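Local coordinates for protein putative zinc protease (PDB 3IH6) that is one piece of a probable M16-family zinc metalloendopeptidase, corresponding to a domain of the type classed as inactive, at residues A29-P34 and T103-L108; P25-M30 and F87-Q92; P39-L44 and F159-R164; A48-D53 and L121-S126. All blocks are in the same frame, centred on the assembly; numbering follows the deposited sequence.

Contact 1. Residues A29-P34 and T103-L108; sequences AMYHLP and TLTATL
Tyr31 and Leu108 share the same first torsion: in each, CG is anti to the carbonyl carbon, with chi1 -62° in Tyr31 and -70° in Leu108. These torsions send the phenol and the isobutyl group into the gap between strand 26-32 and helix 97-109. The fold is an alpha/beta sandwich of the M16 type, with helices laid on one face of an antiparallel sheet. The short strand and helix segments run at 30° to each other, with axes 10.1 Å apart.

The two side chains cross obliquely. CD1 of Leu108 comes to 3.6 Å from CE2 of Tyr31 and 3.7 Å from its OH. Leu108 CB also lies beside that hydroxyl. The hydroxyl is the polar end of an otherwise apolar contact, and no hydrogen bond joins the two segments. It is hydrogen-bonded to Glu109, one residue past the helix segment, so the ring's far end is tied to the helix as well as packed against Leu108.

Ala29 points the same way, two residues earlier on the strand. Its CB meets CD2 of Leu104 at 3.7 Å. All the touching residues are buried. Leu104 also packs on Leu59 and Leu63 of helix 58-63, so it links that helix to the sheet.

Thr105 presents a methyl group to the strand, while its OG1 turns back to the carbonyls of Leu101 and Gln102. Its CG2 lies 3.9 Å from Ala29 CB and 4.1 Å from Tyr31 OH.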
loop_
_atom_site.group_PDB
_atom_site.type_symbol
_atom_site.label_atom_id
_atom_site.label_comp_id
_atom_site.label_asym_id
_atom_site.label_seq_id
_atom_site.Cartn_x
_atom_site.Cartn_y
_atom_site.Cartn_z
ATOM N N ALA E 29 20.846 -22.467 3.811
ATOM C CA ALA E 29 20.423 -23.797 4.220
ATOM C C ALA E 29 18.881 -23.977 4.162
ATOM O O ALA E 29 18.122 -23.223 4.786
ATOM C CB ALA E 29 20.959 -24.138 5.604
HETATM N N MSE E 30 18.448 -24.996 3.422
HETATM C CA MSE E 30 17.024 -25.318 3.281
HETATM C C MSE E 30 16.570 -26.481 4.169
HETATM O O MSE E 30 17.248 -27.509 4.270
HETATM C CB MSE E 30 16.718 -25.694 1.826
HETATM C CG MSE E 30 15.256 -25.528 1.443
HETATM SE SE MSE E 30 15.004 -23.648 1.023
HETATM C CE MSE E 30 16.593 -23.442 -0.156
ATOM N N TYR E 31 15.385 -26.318 4.760
ATOM C CA TYR E 31 14.766 -27.318 5.601
ATOM C C TYR E 31 13.285 -27.451 5.193
ATOM O O TYR E 31 12.726 -26.557 4.519
ATOM C CB TYR E 31 14.856 -26.885 7.057
ATOM C CG TYR E 31 16.249 -26.733 7.613
ATOM C CD1 TYR E 31 16.868 -27.781 8.338
ATOM C CD2 TYR E 31 16.959 -25.558 7.430
ATOM C CE1 TYR E 31 18.179 -27.643 8.874
ATOM C CE2 TYR E 31 18.272 -25.410 7.943
ATOM C CZ TYR E 31 18.873 -26.463 8.664
ATOM O OH TYR E 31 20.148 -26.276 9.177
ATOM N N HIS E 32 12.631 -28.540 5.574
ATOM C CA HIS E 32 11.183 -28.646 5.303
ATOM C C HIS E 32 10.239 -28.259 6.444
ATOM O O HIS E 32 10.594 -28.382 7.603
ATOM C CB HIS E 32 10.774 -29.979 4.647
ATOM C CG HIS E 32 10.768 -31.162 5.569
ATOM N ND1 HIS E 32 11.800 -32.081 5.598
ATOM C CD2 HIS E 32 9.824 -31.631 6.423
ATOM C CE1 HIS E 32 11.497 -33.058 6.444
ATOM N NE2 HIS E 32 10.303 -32.812 6.956
ATOM N N LEU E 33 9.040 -27.788 6.099
ATOM C CA LEU E 33 8.031 -27.404 7.102
ATOM C C LEU E 33 7.231 -28.614 7.556
ATOM O O LEU E 33 7.062 -29.533 6.777
ATOM C CB LEU E 33 7.046 -26.362 6.519
ATOM C CG LEU E 33 7.641 -25.031 6.016
ATOM C CD1 LEU E 33 6.628 -24.189 5.257
ATOM C CD2 LEU E 33 8.290 -24.245 7.131
ATOM N N PRO E 34 6.715 -28.600 8.809
ATOM C CA PRO E 34 5.597 -29.468 9.200
ATOM C C PRO E 34 4.371 -29.150 8.342
ATOM O O PRO E 34 4.293 -28.068 7.750
ATOM C CB PRO E 34 5.258 -29.010 10.634
ATOM C CG PRO E 34 6.468 -28.288 11.120
ATOM C CD PRO E 34 7.177 -27.742 9.919
ATOM N N THR E 103 28.900 -22.015 10.251
ATOM C CA THR E 103 28.337 -21.392 11.420
ATOM C C THR E 103 26.814 -21.275 11.341
ATOM O O THR E 103 26.147 -21.493 12.339
ATOM C CB THR E 103 28.957 -20.017 11.693
ATOM O OG1 THR E 103 30.393 -20.128 11.707
ATOM C CG2 THR E 103 28.459 -19.447 13.040
ATOM N N LEU E 104 26.266 -20.903 10.181
ATOM C CA LEU E 104 24.794 -20.816 10.018
ATOM C C LEU E 104 24.074 -22.125 10.410
ATOM O O LEU E 104 23.062 -22.096 11.109
ATOM C CB LEU E 104 24.408 -20.474 8.561
ATOM C CG LEU E 104 22.892 -20.442 8.274
ATOM C CD1 LEU E 104 22.423 -19.015 8.157
ATOM C CD2 LEU E 104 22.622 -21.156 6.988
ATOM N N THR E 105 24.553 -23.258 9.902
ATOM C CA THR E 105 23.878 -24.535 10.183
ATOM C C THR E 105 24.129 -25.002 11.626
ATOM O O THR E 105 23.245 -25.585 12.253
ATOM C CB THR E 105 24.297 -25.669 9.222
ATOM O OG1 THR E 105 25.716 -25.853 9.299
ATOM C CG2 THR E 105 23.882 -25.378 7.785
ATOM N N ALA E 106 25.328 -24.766 12.157
ATOM C CA ALA E 106 25.570 -25.048 13.594
ATOM C C ALA E 106 24.597 -24.310 14.504
ATOM O O ALA E 106 24.128 -24.861 15.489
ATOM C CB ALA E 106 26.994 -24.755 13.985
ATOM N N THR E 107 24.256 -23.068 14.185
ATOM C CA THR E 107 23.387 -22.274 15.085
ATOM C C THR E 107 21.990 -22.841 15.019
ATOM O O THR E 107 21.302 -22.995 16.042
ATOM C CB THR E 107 23.309 -20.782 14.619
ATOM O OG1 THR E 107 24.623 -20.243 14.509
ATOM C CG2 THR E 107 22.434 -19.932 15.545
ATOM N N LEU E 108 21.575 -23.150 13.798
ATOM C CA LEU E 108 20.222 -23.633 13.540
ATOM C C LEU E 108 19.977 -24.989 14.178
ATOM O O LEU E 108 18.944 -25.207 14.786
ATOM C CB LEU E 108 19.946 -23.710 12.034
ATOM C CG LEU E 108 19.828 -22.389 11.280
ATOM C CD1 LEU E 108 19.740 -22.610 9.745
ATOM C CD2 LEU E 108 18.696 -21.507 11.788
#

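Contact 2. Residues P25-M30 and F87-Q92; sequences PLVAAM and FGAQLQ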
loop_
_atom_site.group_PDB
_atom_site.type_symbol
_atom_site.label_atom_id
_atom_site.label_comp_id
_atom_site.label_asym_id
_atom_site.label_seq_id
_atom_site.Cartn_x
_atom_site.Cartn_y
_atom_site.Cartn_z
ATOM N N PRO E 25 28.125 -12.587 -2.499
ATOM C CA PRO E 25 27.781 -14.003 -2.357
ATOM C C PRO E 25 26.721 -14.236 -1.272
ATOM O O PRO E 25 26.605 -13.459 -0.331
ATOM C CB PRO E 25 29.117 -14.651 -1.989
ATOM C CG PRO E 25 30.146 -13.685 -2.490
ATOM C CD PRO E 25 29.549 -12.347 -2.211
ATOM N N LEU E 26 25.922 -15.274 -1.472
ATOM C CA LEU E 26 24.938 -15.715 -0.517
ATOM C C LEU E 26 25.119 -17.192 -0.318
ATOM O O LEU E 26 25.378 -17.913 -1.276
ATOM C CB LEU E 26 23.513 -15.426 -1.020
ATOM C CG LEU E 26 23.159 -13.937 -0.994
ATOM C CD1 LEU E 26 22.644 -13.455 -2.344
ATOM C CD2 LEU E 26 22.220 -13.590 0.159
ATOM N N VAL E 27 25.026 -17.630 0.932
ATOM C CA VAL E 27 24.930 -19.047 1.242
ATOM C C VAL E 27 23.616 -19.282 1.930
ATOM O O VAL E 27 23.017 -18.334 2.474
ATOM C CB VAL E 27 26.105 -19.579 2.091
ATOM C CG1 VAL E 27 27.359 -19.561 1.250
ATOM C CG2 VAL E 27 26.282 -18.796 3.388
ATOM N N ALA E 28 23.151 -20.530 1.863
ATOM C CA ALA E 28 21.821 -20.868 2.318
ATOM C C ALA E 28 21.736 -22.279 2.837
ATOM O O ALA E 28 22.440 -23.179 2.360
ATOM C CB ALA E 28 20.787 -20.659 1.187
ATOM N N ALA E 29 20.846 -22.467 3.811
ATOM C CA ALA E 29 20.423 -23.797 4.220
ATOM C C ALA E 29 18.881 -23.977 4.162
ATOM O O ALA E 29 18.122 -23.223 4.786
ATOM C CB ALA E 29 20.959 -24.138 5.604
HETATM N N MSE E 30 18.448 -24.996 3.422
HETATM C CA MSE E 30 17.024 -25.318 3.281
HETATM C C MSE E 30 16.570 -26.481 4.169
HETATM O O MSE E 30 17.248 -27.509 4.270
HETATM C CB MSE E 30 16.718 -25.694 1.826
HETATM C CG MSE E 30 15.256 -25.528 1.443
HETATM SE SE MSE E 30 15.004 -23.648 1.023
HETATM C CE MSE E 30 16.593 -23.442 -0.156
ATOM N N PHE E 87 16.938 -20.417 5.477
ATOM C CA PHE E 87 17.791 -19.496 6.201
ATOM C C PHE E 87 19.018 -19.239 5.368
ATOM O O PHE E 87 19.467 -20.100 4.596
ATOM C CB PHE E 87 18.172 -20.042 7.575
ATOM C CG PHE E 87 16.977 -20.372 8.438
ATOM C CD1 PHE E 87 16.322 -19.377 9.145
ATOM C CD2 PHE E 87 16.480 -21.666 8.497
ATOM C CE1 PHE E 87 15.210 -19.666 9.905
ATOM C CE2 PHE E 87 15.340 -21.976 9.302
ATOM C CZ PHE E 87 14.711 -20.977 9.983
ATOM N N GLY E 88 19.579 -18.043 5.492
ATOM C CA GLY E 88 20.828 -17.825 4.778
ATOM C C GLY E 88 21.597 -16.642 5.273
ATOM O O GLY E 88 21.181 -15.966 6.212
ATOM N N ALA E 89 22.745 -16.400 4.655
ATOM C CA ALA E 89 23.570 -15.269 5.041
ATOM C C ALA E 89 24.063 -14.587 3.807
ATOM O O ALA E 89 24.315 -15.234 2.789
ATOM C CB ALA E 89 24.755 -15.685 5.968
ATOM N N GLN E 90 24.183 -13.267 3.918
ATOM C CA GLN E 90 24.659 -12.418 2.860
ATOM C C GLN E 90 26.140 -12.162 3.145
ATOM O O GLN E 90 26.489 -11.739 4.244
ATOM C CB GLN E 90 23.870 -11.110 2.938
ATOM C CG GLN E 90 23.732 -10.374 1.634
ATOM C CD GLN E 90 22.994 -9.044 1.780
ATOM O OE1 GLN E 90 22.855 -8.503 2.877
ATOM N NE2 GLN E 90 22.529 -8.518 0.669
ATOM N N LEU E 91 27.002 -12.416 2.167
ATOM C CA LEU E 91 28.428 -12.201 2.319
ATOM C C LEU E 91 29.001 -11.020 1.520
ATOM O O LEU E 91 28.429 -10.539 0.543
ATOM C CB LEU E 91 29.205 -13.486 2.000
ATOM C CG LEU E 91 29.322 -14.557 3.090
ATOM C CD1 LEU E 91 27.982 -14.956 3.683
ATOM C CD2 LEU E 91 30.027 -15.790 2.571
ATOM N N GLN E 92 30.142 -10.553 1.997
ATOM C CA GLN E 92 30.952 -9.544 1.367
ATOM C C GLN E 92 31.928 -10.335 0.536
ATOM O O GLN E 92 32.173 -11.507 0.845
ATOM C CB GLN E 92 31.729 -8.839 2.476
ATOM C CG GLN E 92 32.382 -7.527 2.147
ATOM C CD GLN E 92 32.162 -6.537 3.266
ATOM O OE1 GLN E 92 31.283 -6.749 4.113
ATOM N NE2 GLN E 92 32.940 -5.446 3.282
#
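The shortest polar bond here is Leu91 N to Pro25 O, 2.7 Å long with an N-H...O angle of 161°. It closes the end of a pairing between two antiparallel strands, 26-32 and 84-90. Val27 and Ala89 form a hydrogen-bonded pair, with Ala89 N 2.9 Å from Val27 O. Ala29 and Phe87 form the next such pair. Its two bonds are Ala29 N to Phe87 O, 2.8 Å, and Phe87 N to Ala29 O, which is the straightest at 173°.

Ala28-Gly88 lies between these two pairs and Leu26-Gln90 beyond Val27-Ala89; both are non-hydrogen-bonded pairs. With no side chain on Gly88, the CA atoms of Ala28 and Gly88 come within 4.0 Å. Two CA-H...O contacts add to the join, from Leu26 CA to Ala89 O and from Ala28 CA to Phe87 O.

The sheet face with Leu26 and Gln90 has CD2 of Leu26 lying 3.8 Å from CG of Gln90. On the other face Val27 CG2 lies 4.2 Å from Leu91 CD1. The same methyl also touches Ala89 CB.

Strand 187-191 continues the sheet beyond strand 26-32, and strand 71-77 continues it beyond strand 84-90. Helix 97-109 lies over the face of Val27, Ala29 and Phe87. Leu26 and Ala28 of the other face pack on Phe159 and Trp155 of a neighbouring subunit.

Contact 3. Residues P39-L44 and F159-R164; sequences PDFVGL and FLQRDR
Val42 meets Gln161 and Arg164 with its two methyl groups. CG1 touches Gln161 OE1 at 3.4 Å, and CG2 lies 3.9 Å from Arg164 CB. This is helix-helix packing in the helical layer of the alpha/beta M16 fold, between helix 39-52 and helix 157-167. The segments 39-44 and 159-164 cross at -66°, with axes 9.8 Å apart.

Phe41 lies against the amide of Gln161. Its CD2 is 3.5 Å from Gln161 NE2, and the ring and amide planes are only 16° apart although the side chains run across each other. The bend of Gln161 at chi2, -54°, turns its amide back toward the other helix. NE2 also makes a weak hydrogen bond to Ala36 O.

Water 1 makes the polar link. It accepts from Val42 N, lies 2.8 Å from Gln161 OE1, to which it can donate, and accepts weakly from Arg164 NH1. For Val42 N, the bond to Pro39 O is weak, and the water is a further partner.

Arg164 lies alongside, and its firmer bond is NH2 to Gly37 O, which ties the helix to the loop before Pro39. Its chain is extended from CG to NE, and NH1 makes a weak bond to Gln161 OE1 in the guanidinium plane. The guanidinium is sandwiched: Leu160 CD2 lies 3.4 Å above one face, while Pro39 N lies over the opposite face at 4.0 Å.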
loop_
_atom_site.group_PDB
_atom_site.type_symbol
_atom_site.label_atom_id
_atom_site.label_comp_id
_atom_site.label_asym_id
_atom_site.label_seq_id
_atom_site.Cartn_x
_atom_site.Cartn_y
_atom_site.Cartn_z
ATOM N N PRO E 39 0.379 -28.557 15.153
ATOM C CA PRO E 39 0.890 -27.655 16.220
ATOM C C PRO E 39 2.289 -27.075 15.908
ATOM O O PRO E 39 2.511 -25.845 15.968
ATOM C CB PRO E 39 0.975 -28.590 17.453
ATOM C CG PRO E 39 0.287 -29.868 17.050
ATOM C CD PRO E 39 -0.396 -29.662 15.738
ATOM N N ASP E 40 3.203 -27.950 15.507
ATOM C CA ASP E 40 4.575 -27.564 15.123
ATOM C C ASP E 40 4.710 -26.480 14.067
ATOM O O ASP E 40 5.712 -25.747 14.015
ATOM C CB ASP E 40 5.350 -28.818 14.708
ATOM C CG ASP E 40 5.488 -29.781 15.866
ATOM O OD1 ASP E 40 5.441 -29.262 16.999
ATOM O OD2 ASP E 40 5.582 -31.019 15.661
ATOM N N PHE E 41 3.716 -26.355 13.215
ATOM C CA PHE E 41 3.883 -25.430 12.099
ATOM C C PHE E 41 4.123 -24.028 12.627
ATOM O O PHE E 41 5.090 -23.373 12.220
ATOM C CB PHE E 41 2.702 -25.495 11.121
ATOM C CG PHE E 41 2.834 -24.573 9.935
ATOM C CD1 PHE E 41 3.279 -25.067 8.710
ATOM C CD2 PHE E 41 2.489 -23.223 10.036
ATOM C CE1 PHE E 41 3.395 -24.255 7.612
ATOM C CE2 PHE E 41 2.580 -22.391 8.930
ATOM C CZ PHE E 41 3.019 -22.914 7.702
ATOM N N VAL E 42 3.262 -23.539 13.512
ATOM C CA VAL E 42 3.504 -22.192 14.012
ATOM C C VAL E 42 4.758 -22.087 14.841
ATOM O O VAL E 42 5.400 -21.009 14.844
ATOM C CB VAL E 42 2.318 -21.512 14.718
ATOM C CG1 VAL E 42 1.148 -21.459 13.794
ATOM C CG2 VAL E 42 1.973 -22.188 15.986
ATOM N N GLY E 43 5.138 -23.189 15.500
ATOM C CA GLY E 43 6.372 -23.238 16.263
ATOM C C GLY E 43 7.528 -22.818 15.358
ATOM O O GLY E 43 8.325 -21.942 15.681
ATOM N N LEU E 44 7.593 -23.434 14.198
ATOM C CA LEU E 44 8.681 -23.181 13.285
ATOM C C LEU E 44 8.548 -21.791 12.669
ATOM O O LEU E 44 9.553 -21.149 12.330
ATOM C CB LEU E 44 8.717 -24.258 12.202
ATOM C CG LEU E 44 10.028 -24.418 11.420
ATOM C CD1 LEU E 44 11.228 -24.538 12.309
ATOM C CD2 LEU E 44 9.953 -25.573 10.444
ATOM N N PHE E 159 -7.890 -18.766 11.547
ATOM C CA PHE E 159 -8.144 -18.460 12.932
ATOM C C PHE E 159 -7.388 -19.326 13.913
ATOM O O PHE E 159 -6.978 -18.853 14.985
ATOM C CB PHE E 159 -9.650 -18.522 13.222
ATOM C CG PHE E 159 -10.422 -17.527 12.453
ATOM C CD1 PHE E 159 -10.424 -16.183 12.840
ATOM C CD2 PHE E 159 -11.100 -17.902 11.309
ATOM C CE1 PHE E 159 -11.137 -15.250 12.106
ATOM C CE2 PHE E 159 -11.810 -16.971 10.589
ATOM C CZ PHE E 159 -11.819 -15.642 10.994
ATOM N N LEU E 160 -7.205 -20.593 13.556
ATOM C CA LEU E 160 -6.578 -21.543 14.458
ATOM C C LEU E 160 -5.104 -21.216 14.660
ATOM O O LEU E 160 -4.625 -21.302 15.802
ATOM C CB LEU E 160 -6.777 -22.996 13.990
ATOM C CG LEU E 160 -6.071 -24.137 14.754
ATOM C CD1 LEU E 160 -6.463 -24.249 16.243
ATOM C CD2 LEU E 160 -6.305 -25.482 14.027
ATOM N N GLN E 161 -4.409 -20.813 13.576
ATOM C CA GLN E 161 -2.982 -20.486 13.643
ATOM C C GLN E 161 -2.814 -19.327 14.619
ATOM O O GLN E 161 -1.937 -19.362 15.481
ATOM C CB GLN E 161 -2.349 -20.153 12.262
ATOM C CG GLN E 161 -2.278 -21.274 11.165
ATOM C CD GLN E 161 -1.603 -22.585 11.588
ATOM O OE1 GLN E 161 -1.659 -22.981 12.746
ATOM N NE2 GLN E 161 -0.985 -23.287 10.617
ATOM N N ARG E 162 -3.693 -18.329 14.517
ATOM C CA ARG E 162 -3.721 -17.211 15.459
ATOM C C ARG E 162 -3.857 -17.694 16.899
ATOM O O ARG E 162 -3.118 -17.233 17.783
ATOM C CB ARG E 162 -4.874 -16.248 15.118
ATOM C CG ARG E 162 -4.737 -14.853 15.714
ATOM C CD ARG E 162 -5.433 -14.730 17.036
ATOM N NE ARG E 162 -6.870 -14.815 16.838
ATOM C CZ ARG E 162 -7.741 -13.919 17.279
ATOM N NH1 ARG E 162 -9.038 -14.088 17.030
ATOM N NH2 ARG E 162 -7.321 -12.878 17.987
ATOM N N ASP E 163 -4.795 -18.620 17.137
ATOM C CA ASP E 163 -5.042 -19.095 18.495
ATOM C C ASP E 163 -3.848 -19.845 19.048
ATOM O O ASP E 163 -3.466 -19.643 20.198
ATOM C CB ASP E 163 -6.322 -19.939 18.604
ATOM C CG ASP E 163 -7.591 -19.079 18.556
ATOM O OD1 ASP E 163 -7.552 -17.904 19.009
ATOM O OD2 ASP E 163 -8.615 -19.583 18.043
ATOM N N ARG E 164 -3.253 -20.680 18.203
ATOM C CA ARG E 164 -2.052 -21.452 18.550
ATOM C C ARG E 164 -0.870 -20.540 18.855
ATOM O O ARG E 164 -0.074 -20.833 19.710
ATOM C CB ARG E 164 -1.683 -22.353 17.389
ATOM C CG ARG E 164 -2.587 -23.564 17.247
ATOM C CD ARG E 164 -2.351 -24.257 15.925
ATOM N NE ARG E 164 -2.977 -25.584 15.955
ATOM C CZ ARG E 164 -3.099 -26.414 14.920
ATOM N NH1 ARG E 164 -2.648 -26.088 13.708
ATOM N NH2 ARG E 164 -3.696 -27.572 15.101
HETATM O O HOH W 1 0.239 -24.746 13.680
#

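Contact 4. Residues A48-D53 and L121-S126; sequences ATILAD and LERARS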
loop_
_atom_site.group_PDB
_atom_site.type_symbol
_atom_site.label_atom_id
_atom_site.label_comp_id
_atom_site.label_asym_id
_atom_site.label_seq_id
_atom_site.Cartn_x
_atom_site.Cartn_y
_atom_site.Cartn_z
ATOM N N ALA E 48 11.661 -19.121 13.185
ATOM C CA ALA E 48 12.431 -18.480 12.126
ATOM C C ALA E 48 12.586 -16.979 12.384
ATOM O O ALA E 48 13.604 -16.393 12.050
ATOM C CB ALA E 48 11.822 -18.767 10.757
ATOM N N THR E 49 11.602 -16.369 13.020
ATOM C CA THR E 49 11.697 -14.949 13.393
ATOM C C THR E 49 12.709 -14.759 14.517
ATOM O O THR E 49 13.441 -13.774 14.523
ATOM C CB THR E 49 10.347 -14.420 13.930
ATOM O OG1 THR E 49 9.369 -14.438 12.914
ATOM C CG2 THR E 49 10.458 -13.001 14.456
ATOM N N ILE E 50 12.740 -15.692 15.475
ATOM C CA ILE E 50 13.724 -15.600 16.537
ATOM C C ILE E 50 15.127 -15.760 15.956
ATOM O O ILE E 50 16.033 -15.089 16.389
ATOM C CB ILE E 50 13.514 -16.659 17.628
ATOM C CG1 ILE E 50 12.213 -16.385 18.413
ATOM C CG2 ILE E 50 14.788 -16.766 18.536
ATOM C CD1 ILE E 50 11.722 -17.595 19.219
ATOM N N LEU E 51 15.287 -16.654 14.992
ATOM C CA LEU E 51 16.588 -16.942 14.383
ATOM C C LEU E 51 17.103 -15.889 13.446
ATOM O O LEU E 51 18.331 -15.702 13.309
ATOM C CB LEU E 51 16.551 -18.298 13.613
ATOM C CG LEU E 51 16.246 -19.451 14.584
ATOM C CD1 LEU E 51 15.614 -20.621 13.868
ATOM C CD2 LEU E 51 17.487 -19.858 15.392
ATOM N N ALA E 52 16.195 -15.214 12.767
ATOM C CA ALA E 52 16.601 -14.478 11.570
ATOM C C ALA E 52 16.312 -13.009 11.576
ATOM O O ALA E 52 16.900 -12.293 10.814
ATOM C CB ALA E 52 16.002 -15.151 10.300
ATOM N N ASP E 53 15.436 -12.549 12.455
ATOM C CA ASP E 53 14.930 -11.161 12.431
ATOM C C ASP E 53 15.513 -10.231 13.511
ATOM O O ASP E 53 15.473 -10.566 14.728
ATOM C CB ASP E 53 13.406 -11.242 12.553
ATOM C CG ASP E 53 12.733 -9.914 12.387
ATOM O OD1 ASP E 53 13.123 -9.177 11.478
ATOM O OD2 ASP E 53 11.792 -9.622 13.159
ATOM N N LEU E 121 10.528 -15.485 22.551
ATOM C CA LEU E 121 9.237 -15.968 22.114
ATOM C C LEU E 121 8.253 -14.813 22.082
ATOM O O LEU E 121 7.437 -14.709 21.148
ATOM C CB LEU E 121 8.691 -17.097 22.998
ATOM C CG LEU E 121 7.239 -17.539 22.733
ATOM C CD1 LEU E 121 7.006 -17.994 21.302
ATOM C CD2 LEU E 121 6.896 -18.648 23.658
ATOM N N GLU E 122 8.315 -13.946 23.082
ATOM C CA GLU E 122 7.409 -12.817 23.090
ATOM C C GLU E 122 7.743 -11.874 21.928
ATOM O O GLU E 122 6.837 -11.283 21.349
ATOM C CB GLU E 122 7.463 -12.058 24.412
ATOM C CG GLU E 122 6.914 -12.774 25.641
ATOM C CD GLU E 122 5.519 -13.354 25.420
ATOM O OE1 GLU E 122 4.795 -12.928 24.493
ATOM O OE2 GLU E 122 5.137 -14.259 26.192
ATOM N N ARG E 123 9.032 -11.698 21.595
ATOM C CA ARG E 123 9.360 -10.855 20.427
ATOM C C ARG E 123 8.722 -11.405 19.110
ATOM O O ARG E 123 8.049 -10.680 18.359
ATOM C CB ARG E 123 10.873 -10.652 20.280
ATOM C CG ARG E 123 11.268 -10.117 18.894
ATOM C CD ARG E 123 12.739 -9.695 18.745
ATOM N NE ARG E 123 13.703 -10.771 18.962
ATOM C CZ ARG E 123 14.138 -11.665 18.052
ATOM N NH1 ARG E 123 13.668 -11.698 16.806
ATOM N NH2 ARG E 123 15.054 -12.564 18.411
ATOM N N ALA E 124 8.890 -12.709 18.878
ATOM C CA ALA E 124 8.344 -13.350 17.689
ATOM C C ALA E 124 6.815 -13.406 17.709
ATOM O O ALA E 124 6.167 -13.199 16.652
ATOM C CB ALA E 124 8.913 -14.714 17.548
ATOM N N ARG E 125 6.249 -13.615 18.908
ATOM C CA ARG E 125 4.785 -13.638 19.069
ATOM C C ARG E 125 4.178 -12.284 18.773
ATOM O O ARG E 125 3.178 -12.189 18.054
ATOM C CB ARG E 125 4.355 -14.099 20.483
ATOM C CG ARG E 125 2.943 -14.703 20.495
ATOM C CD ARG E 125 2.146 -14.586 21.817
ATOM N NE ARG E 125 2.935 -14.823 23.030
ATOM C CZ ARG E 125 3.180 -16.017 23.561
ATOM N NH1 ARG E 125 3.905 -16.095 24.665
ATOM N NH2 ARG E 125 2.697 -17.128 23.023
ATOM N N SER E 126 4.754 -11.223 19.339
ATOM C CA SER E 126 4.205 -9.872 19.081
ATOM C C SER E 126 4.185 -9.521 17.582
ATOM O O SER E 126 3.165 -9.038 17.054
ATOM C CB SER E 126 4.921 -8.791 19.893
ATOM O OG SER E 126 4.221 -7.548 19.772
HETATM O O HOH W 2 7.008 -14.415 13.816
HETATM O O HOH W 3 11.491 -9.783 15.735
#
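Arg123 reaches across to the last turn of helix 39-52 and donates N-H bonds to backbone carbonyls. Its chain bends at chi3 (61°), which carries the guanidinium to them. NH1 bonds Thr49 O at 3.1 Å, coming from above the carbonyl plane. Thr49 O also accepts, on its opposite face, from Asp53 N, just past the end of the helix. NH2 makes a weaker but straight bond to Ile50 O, 3.4 Å long with an angle of 171°. Asp53 O is near NH1, but the angle is too poor for a bond.

Water 3 spans the charged groups: it accepts from Arg123 NH1 at 3.1 Å and donates to Asp53 OD2 at 2.6 Å. Arg123 thus joins helix 118-136 to the C-terminal turn of helix 39-52, in the helical layer of the M16 fold. The segments cross at 114°, where Ala124 CB sits against Ile50 CG1 at 3.8 Å and Thr49 CG2 at 3.9 Å. Water 2 donates to Ala124 O and also contacts Thr49 OG1.

On the side away from helix 39-52, Arg125 forms a side-on salt bridge with Glu122, NH1 to OE2 at 2.7 Å. Its NH2 bonds Val165 O and Ala168 O.

How the contacts relate
Contacts 1 and 2 share Ala29 and Met30 on strand 26-32, and their centres are 11 Å apart. Contact 2 joins two strands of the sheet; contact 1 lays helix 97-109 on it. They meet where Leu108 CD1 packs 3.6 Å from Phe87 CD2. Phe87 also reaches contact 4, with CE1 3.6 Å from Ala48 CB. Contacts 3 and 4 sit at the two ends of helix 39-52, centres about 14 Å apart. Contact 3 touches contact 1 through Pro34, but only approaches contact 2, nearest atoms about 5 Å apart. The HXXEH zinc motif of M16 peptidases is absent from this piece, consistent with an inactive-type domain.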